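Local coordinates for mandelate racemase/muconate lactonizing protein (Alicyclobacillus acidocaldarius LAA1, PDB 3QLD) that is of uncertain function but belongs to the mandelate racemase/muconate lactonizing family of the enolase superfamily, built from an N-terminal domain and a C-terminal barrel, at residues A[267-271]-A[272-276]; A[354-357]-A[358-362]. All coordinates share one frame; numbering follows the deposited sequence.

How the contacts relate
Both contacts are local turns within the C-terminal, enolase-like part of the chain, contact 1 well before contact 2. Contact 1 (267-276) follows strand 266-269 of the mostly parallel barrel sheet out to its end and over a short helical turn to the start of helix 277-289, close to the centre of the chain. Contact 2 (354-362) lies further out, in the connection from strand 347-349 to helix 362-368, against strand 43-48 of the antiparallel sheet. The centres of contacts 1 and 2 are about 22 Å apart, their nearest atoms about 13 Å. One thus belongs to the buried end of a barrel strand and its turn, the other to the path back to the N-terminal domain's sheet.

Contact 1: residues A[267-271]-A[272-276]; sequences LNVKP and GRLGG
Past strand 267-269 the backbone bends at P271 into a short helical turn, closed by L274 N donating to K270 O at 3.1 Å and by G276 N donating to P271 O at 2.7 Å across a five-residue span. R273 sends its side chain back over the strand. CG lies opposite the backbone N (chi1 -172°) and the chain bends at chi3, which carries the guanidinium to N268 O. Both terminal nitrogens grip that one carbonyl oxygen end-on, NH2 at 2.7 Å and NH1 at 2.9 Å, with the oxygen close to the guanidinium plane. NH2 comes nearly along the C=O axis, whereas NH1 stands above the carbonyl plane.

This is a strand-to-helix connection of the barrel, in its parallel part. G275, at positive phi, ends the turn in a Schellman motif, and G276 takes the N-cap position of helix 277-289. K270 runs extended beyond CG, and its CG lies 3.5 Å from R273 NH1. The two cationic side chains converge on one carboxylate, since D246 forms salt bridges with both, while K270 NZ also bonds G298 O. R273 NE bonds V249 O, a further restraint on how the group is turned. On the apolar side V269 CG1 meets L274 CD1 at 4.0 Å, the two side chains crossing at about a right angle, and helix 277-289 packs against both.

Contact 2: residues A[354-357]-A[358-362]; sequences AGVA and DWVDR
A357 O approaches the guanidinium of R362 obliquely, and V356 O comes to the indole of W359 in the same slanting way; the W359 side chain also touches P351 and C353. At the arginine, NH1 bridges two carbonyls. It donates to V360 O at 2.8 Å, the oxygen lying somewhat out of the guanidinium plane, and reaches A357 O at 2.8 Å as well, though the 117° N-H...O angle makes that second bond weak. To get there the R362 chain folds back on itself: chi2 stands at -24°, a nearly eclipsed value that suggests some strain. R362 also touches a crystal neighbour, and its pose may owe something to the lattice.

The backbone here is a 3-10 turn with successive three-residue hydrogen bonds. W359 N donates to V356 O at 3.0 Å, and V360 N to A357 O at 3.1 Å with a fairly straight N-H. A357 O thus receives the V360 amide and, weakly, R362 NH1.

An apolar contact follows the same three-residue spacing: V356 CG2 touches W359 CB at 3.9 Å, the two side chains crossing at about a right angle. One residue further on, V360 CG2 sits 3.4 Å from the carbonyl oxygen V356 O.

Just beyond, D361 is the N-cap of helix 362-368, its OD1 accepting from A364 N. V356, A357 and R362 also lie against W45 or E43 of strand 43-48, E43 forming a salt bridge with R362 NH2, and V356 N is bonded to D117 of helix 105-123.

Contact 1: residues A[267-271]-A[272-276]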
ATOM      1  N   LEU A 267     -12.447  14.982  -6.562  1.00 27.13           N
ATOM      2  CA  LEU A 267     -11.212  14.431  -5.977  1.00 25.86           C
ATOM      3  C   LEU A 267     -10.738  15.339  -4.862  1.00 27.34           C
ATOM      4  O   LEU A 267     -10.581  16.562  -5.087  1.00 26.52           O
ATOM      5  CB  LEU A 267     -10.140  14.258  -7.075  1.00 26.91           C
ATOM      6  CG  LEU A 267      -8.753  13.724  -6.622  1.00 30.87           C
ATOM      7  CD1 LEU A 267      -8.889  12.265  -6.122  1.00 33.05           C
ATOM      8  CD2 LEU A 267      -7.769  13.779  -7.799  1.00 33.96           C
ATOM      9  N   ASN A 268     -10.554  14.744  -3.677  1.00 24.51           N
ATOM     10  CA  ASN A 268      -9.780  15.351  -2.570  1.00 27.00           C
ATOM     11  C   ASN A 268      -8.313  15.105  -2.859  1.00 27.71           C
ATOM     12  O   ASN A 268      -7.832  13.954  -2.840  1.00 25.94           O
ATOM     13  CB  ASN A 268     -10.239  14.806  -1.210  1.00 25.77           C
ATOM     14  CG  ASN A 268      -9.461  15.362  -0.026  1.00 24.22           C
ATOM     15  OD1 ASN A 268      -8.353  15.864  -0.189  1.00 27.61           O
ATOM     16  ND2 ASN A 268     -10.011  15.219   1.153  1.00 25.65           N
ATOM     17  N   VAL A 269      -7.627  16.191  -3.207  1.00 27.01           N
ATOM     18  CA  VAL A 269      -6.196  16.122  -3.552  1.00 28.54           C
ATOM     19  C   VAL A 269      -5.351  16.367  -2.303  1.00 29.28           C
ATOM     20  O   VAL A 269      -5.556  17.363  -1.609  1.00 26.70           O
ATOM     21  CB  VAL A 269      -5.830  17.186  -4.592  1.00 29.48           C
ATOM     22  CG1 VAL A 269      -4.241  17.325  -4.761  1.00 26.95           C
ATOM     23  CG2 VAL A 269      -6.500  16.798  -5.947  1.00 29.65           C
ATOM     24  N   LYS A 270      -4.399  15.459  -1.994  1.00 29.44           N
ATOM     25  CA  LYS A 270      -3.398  15.800  -0.962  1.00 28.71           C
ATOM     26  C   LYS A 270      -2.088  15.379  -1.631  1.00 27.74           C
ATOM     27  O   LYS A 270      -1.916  14.225  -1.963  1.00 25.71           O
ATOM     28  CB  LYS A 270      -3.645  15.060   0.345  1.00 28.10           C
ATOM     29  CG  LYS A 270      -5.002  15.323   0.972  1.00 31.30           C
ATOM     30  CD  LYS A 270      -5.220  14.599   2.304  1.00 33.91           C
ATOM     31  CE  LYS A 270      -6.700  14.731   2.695  1.00 33.31           C
ATOM     32  NZ  LYS A 270      -7.078  14.011   3.929  1.00 33.10           N
ATOM     33  N   PRO A 271      -1.248  16.354  -1.992  1.00 27.12           N
ATOM     34  CA  PRO A 271      -0.052  16.086  -2.783  1.00 26.30           C
ATOM     35  C   PRO A 271       0.786  14.977  -2.169  1.00 25.65           C
ATOM     36  O   PRO A 271       1.331  14.160  -2.884  1.00 25.96           O
ATOM     37  CB  PRO A 271       0.668  17.471  -2.810  1.00 27.93           C
ATOM     38  CG  PRO A 271      -0.493  18.438  -2.638  1.00 29.56           C
ATOM     39  CD  PRO A 271      -1.464  17.797  -1.730  1.00 27.28           C
ATOM     40  N   GLY A 272       0.866  14.925  -0.842  1.00 26.09           N
ATOM     41  CA  GLY A 272       1.676  13.880  -0.193  1.00 26.01           C
ATOM     42  C   GLY A 272       1.074  12.500  -0.436  1.00 26.05           C
ATOM     43  O   GLY A 272       1.772  11.552  -0.758  1.00 27.69           O
ATOM     44  N   ARG A 273      -0.245  12.390  -0.351  1.00 26.21           N
ATOM     45  CA  ARG A 273      -0.906  11.060  -0.513  1.00 26.76           C
ATOM     46  C   ARG A 273      -0.660  10.597  -1.963  1.00 26.46           C
ATOM     47  O   ARG A 273      -0.523   9.418  -2.259  1.00 27.54           O
ATOM     48  CB  ARG A 273      -2.428  11.235  -0.232  1.00 27.00           C
ATOM     49  CG  ARG A 273      -3.250   9.908  -0.157  1.00 26.71           C
ATOM     50  CD  ARG A 273      -4.852  10.134  -0.084  1.00 28.98           C
ATOM     51  NE  ARG A 273      -5.401  10.425  -1.430  1.00 26.96           N
ATOM     52  CZ  ARG A 273      -5.973  11.574  -1.797  1.00 32.93           C
ATOM     53  NH1 ARG A 273      -6.142  12.562  -0.925  1.00 32.72           N
ATOM     54  NH2 ARG A 273      -6.411  11.717  -3.062  1.00 34.46           N
ATOM     55  N   LEU A 274      -0.602  11.547  -2.894  1.00 25.62           N
ATOM     56  CA  LEU A 274      -0.472  11.192  -4.325  1.00 25.46           C
ATOM     57  C   LEU A 274       0.935  10.913  -4.791  1.00 24.10           C
ATOM     58  O   LEU A 274       1.134  10.362  -5.861  1.00 23.38           O
ATOM     59  CB  LEU A 274      -1.184  12.247  -5.210  1.00 25.44           C
ATOM     60  CG  LEU A 274      -2.689  12.256  -5.046  1.00 27.87           C
ATOM     61  CD1 LEU A 274      -3.236  13.533  -5.721  1.00 27.22           C
ATOM     62  CD2 LEU A 274      -3.209  10.973  -5.741  1.00 29.47           C
ATOM     63  N   GLY A 275       1.947  11.277  -3.969  1.00 24.29           N
ATOM     64  CA  GLY A 275       3.323  11.112  -4.401  1.00 22.37           C
ATOM     65  C   GLY A 275       4.079  12.397  -4.762  1.00 24.43           C
ATOM     66  O   GLY A 275       5.240  12.320  -5.266  1.00 22.84           O
ATOM     67  N   GLY A 276       3.489  13.549  -4.472  1.00 23.23           N
ATOM     68  CA  GLY A 276       4.239  14.795  -4.627  1.00 24.14           C
ATOM     69  C   GLY A 276       3.597  15.763  -5.601  1.00 24.56           C
ATOM     70  O   GLY A 276       2.432  15.588  -6.040  1.00 24.45           O
TER

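Contact 2: residues A[354-357]-A[358-362]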
ATOM      1  N   ALA A 354       9.764  31.597  -2.560  1.00 33.71           N
ATOM      2  CA  ALA A 354      10.679  30.815  -3.354  1.00 34.71           C
ATOM      3  C   ALA A 354      11.203  29.801  -2.350  1.00 36.92           C
ATOM      4  O   ALA A 354      12.321  29.957  -1.827  1.00 37.03           O
ATOM      5  CB  ALA A 354      11.864  31.681  -3.883  1.00 34.89           C
ATOM      6  N   GLY A 355      10.391  28.788  -2.040  1.00 36.96           N
ATOM      7  CA  GLY A 355      10.789  27.823  -1.023  1.00 36.73           C
ATOM      8  C   GLY A 355      10.379  28.250   0.378  1.00 36.26           C
ATOM      9  O   GLY A 355      10.403  29.429   0.725  1.00 36.06           O
ATOM     10  N   VAL A 356      10.064  27.281   1.238  1.00 34.33           N
ATOM     11  CA  VAL A 356       9.681  27.615   2.601  1.00 32.95           C
ATOM     12  C   VAL A 356      10.827  27.788   3.613  1.00 31.04           C
ATOM     13  O   VAL A 356      10.568  28.148   4.743  1.00 31.20           O
ATOM     14  CB  VAL A 356       8.643  26.602   3.123  1.00 32.44           C
ATOM     15  CG1 VAL A 356       9.324  25.266   3.415  1.00 35.24           C
ATOM     16  CG2 VAL A 356       7.972  27.116   4.325  1.00 32.96           C
ATOM     17  N   ALA A 357      12.075  27.543   3.235  1.00 32.58           N
ATOM     18  CA  ALA A 357      13.179  27.539   4.227  1.00 33.79           C
ATOM     19  C   ALA A 357      13.228  28.770   5.124  1.00 35.25           C
ATOM     20  O   ALA A 357      13.345  28.637   6.361  1.00 35.59           O
ATOM     21  CB  ALA A 357      14.575  27.246   3.552  1.00 33.19           C
ATOM     22  N   ASP A 358      13.048  29.955   4.522  1.00 36.32           N
ATOM     23  CA  ASP A 358      13.183  31.266   5.226  1.00 37.79           C
ATOM     24  C   ASP A 358      12.115  31.527   6.273  1.00 37.06           C
ATOM     25  O   ASP A 358      12.315  32.355   7.164  1.00 37.19           O
ATOM     26  CB  ASP A 358      13.179  32.442   4.235  1.00 38.51           C
ATOM     27  CG  ASP A 358      14.514  32.582   3.509  1.00 42.72           C
ATOM     28  OD1 ASP A 358      15.448  31.825   3.887  1.00 44.29           O
ATOM     29  OD2 ASP A 358      14.654  33.456   2.591  1.00 47.71           O
ATOM     30  N   TRP A 359      11.019  30.774   6.155  1.00 35.04           N
ATOM     31  CA  TRP A 359       9.874  30.844   6.994  1.00 34.70           C
ATOM     32  C   TRP A 359       9.924  29.881   8.188  1.00 33.15           C
ATOM     33  O   TRP A 359       9.148  30.010   9.107  1.00 33.52           O
ATOM     34  CB  TRP A 359       8.621  30.538   6.171  1.00 35.97           C
ATOM     35  CG  TRP A 359       8.215  31.626   5.275  1.00 39.06           C
ATOM     36  CD1 TRP A 359       8.917  32.790   5.020  1.00 40.12           C
ATOM     37  CD2 TRP A 359       7.015  31.699   4.469  1.00 39.20           C
ATOM     38  NE1 TRP A 359       8.224  33.567   4.126  1.00 38.51           N
ATOM     39  CE2 TRP A 359       7.056  32.939   3.773  1.00 41.36           C
ATOM     40  CE3 TRP A 359       5.913  30.847   4.266  1.00 41.85           C
ATOM     41  CZ2 TRP A 359       6.043  33.347   2.892  1.00 41.54           C
ATOM     42  CZ3 TRP A 359       4.886  31.262   3.362  1.00 42.12           C
ATOM     43  CH2 TRP A 359       4.964  32.495   2.698  1.00 42.89           C
ATOM     44  N   VAL A 360      10.839  28.925   8.170  1.00 33.24           N
ATOM     45  CA  VAL A 360      10.960  27.934   9.221  1.00 32.74           C
ATOM     46  C   VAL A 360      11.597  28.456  10.513  1.00 33.42           C
ATOM     47  O   VAL A 360      12.708  29.023  10.490  1.00 34.97           O
ATOM     48  CB  VAL A 360      11.745  26.705   8.709  1.00 32.53           C
ATOM     49  CG1 VAL A 360      11.855  25.654   9.832  1.00 35.15           C
ATOM     50  CG2 VAL A 360      11.072  26.094   7.461  1.00 34.11           C
ATOM     51  N   ASP A 361      10.903  28.236  11.625  1.00 34.11           N
ATOM     52  CA  ASP A 361      11.409  28.533  12.988  1.00 34.84           C
ATOM     53  C   ASP A 361      12.279  27.360  13.432  1.00 35.12           C
ATOM     54  O   ASP A 361      11.761  26.302  13.853  1.00 33.36           O
ATOM     55  CB  ASP A 361      10.238  28.801  13.946  1.00 34.06           C
ATOM     56  CG  ASP A 361      10.689  29.217  15.382  1.00 36.94           C
ATOM     57  OD1 ASP A 361      11.834  28.960  15.759  1.00 38.95           O
ATOM     58  OD2 ASP A 361       9.866  29.778  16.128  1.00 36.93           O
ATOM     59  N   ARG A 362      13.590  27.561  13.296  1.00 36.19           N
ATOM     60  CA  ARG A 362      14.582  26.562  13.680  1.00 37.39           C
ATOM     61  C   ARG A 362      14.487  26.194  15.135  1.00 37.11           C
ATOM     62  O   ARG A 362      14.688  25.026  15.470  1.00 37.86           O
ATOM     63  CB  ARG A 362      16.024  26.989  13.322  1.00 38.39           C
ATOM     64  CG  ARG A 362      16.363  27.340  11.823  1.00 42.87           C
ATOM     65  CD  ARG A 362      15.434  26.706  10.793  1.00 43.56           C
ATOM     66  NE  ARG A 362      15.978  26.690   9.421  1.00 48.40           N
ATOM     67  CZ  ARG A 362      15.682  27.600   8.485  1.00 47.63           C
ATOM     68  NH1 ARG A 362      14.869  28.625   8.766  1.00 47.19           N
ATOM     69  NH2 ARG A 362      16.198  27.489   7.263  1.00 48.24           N
TER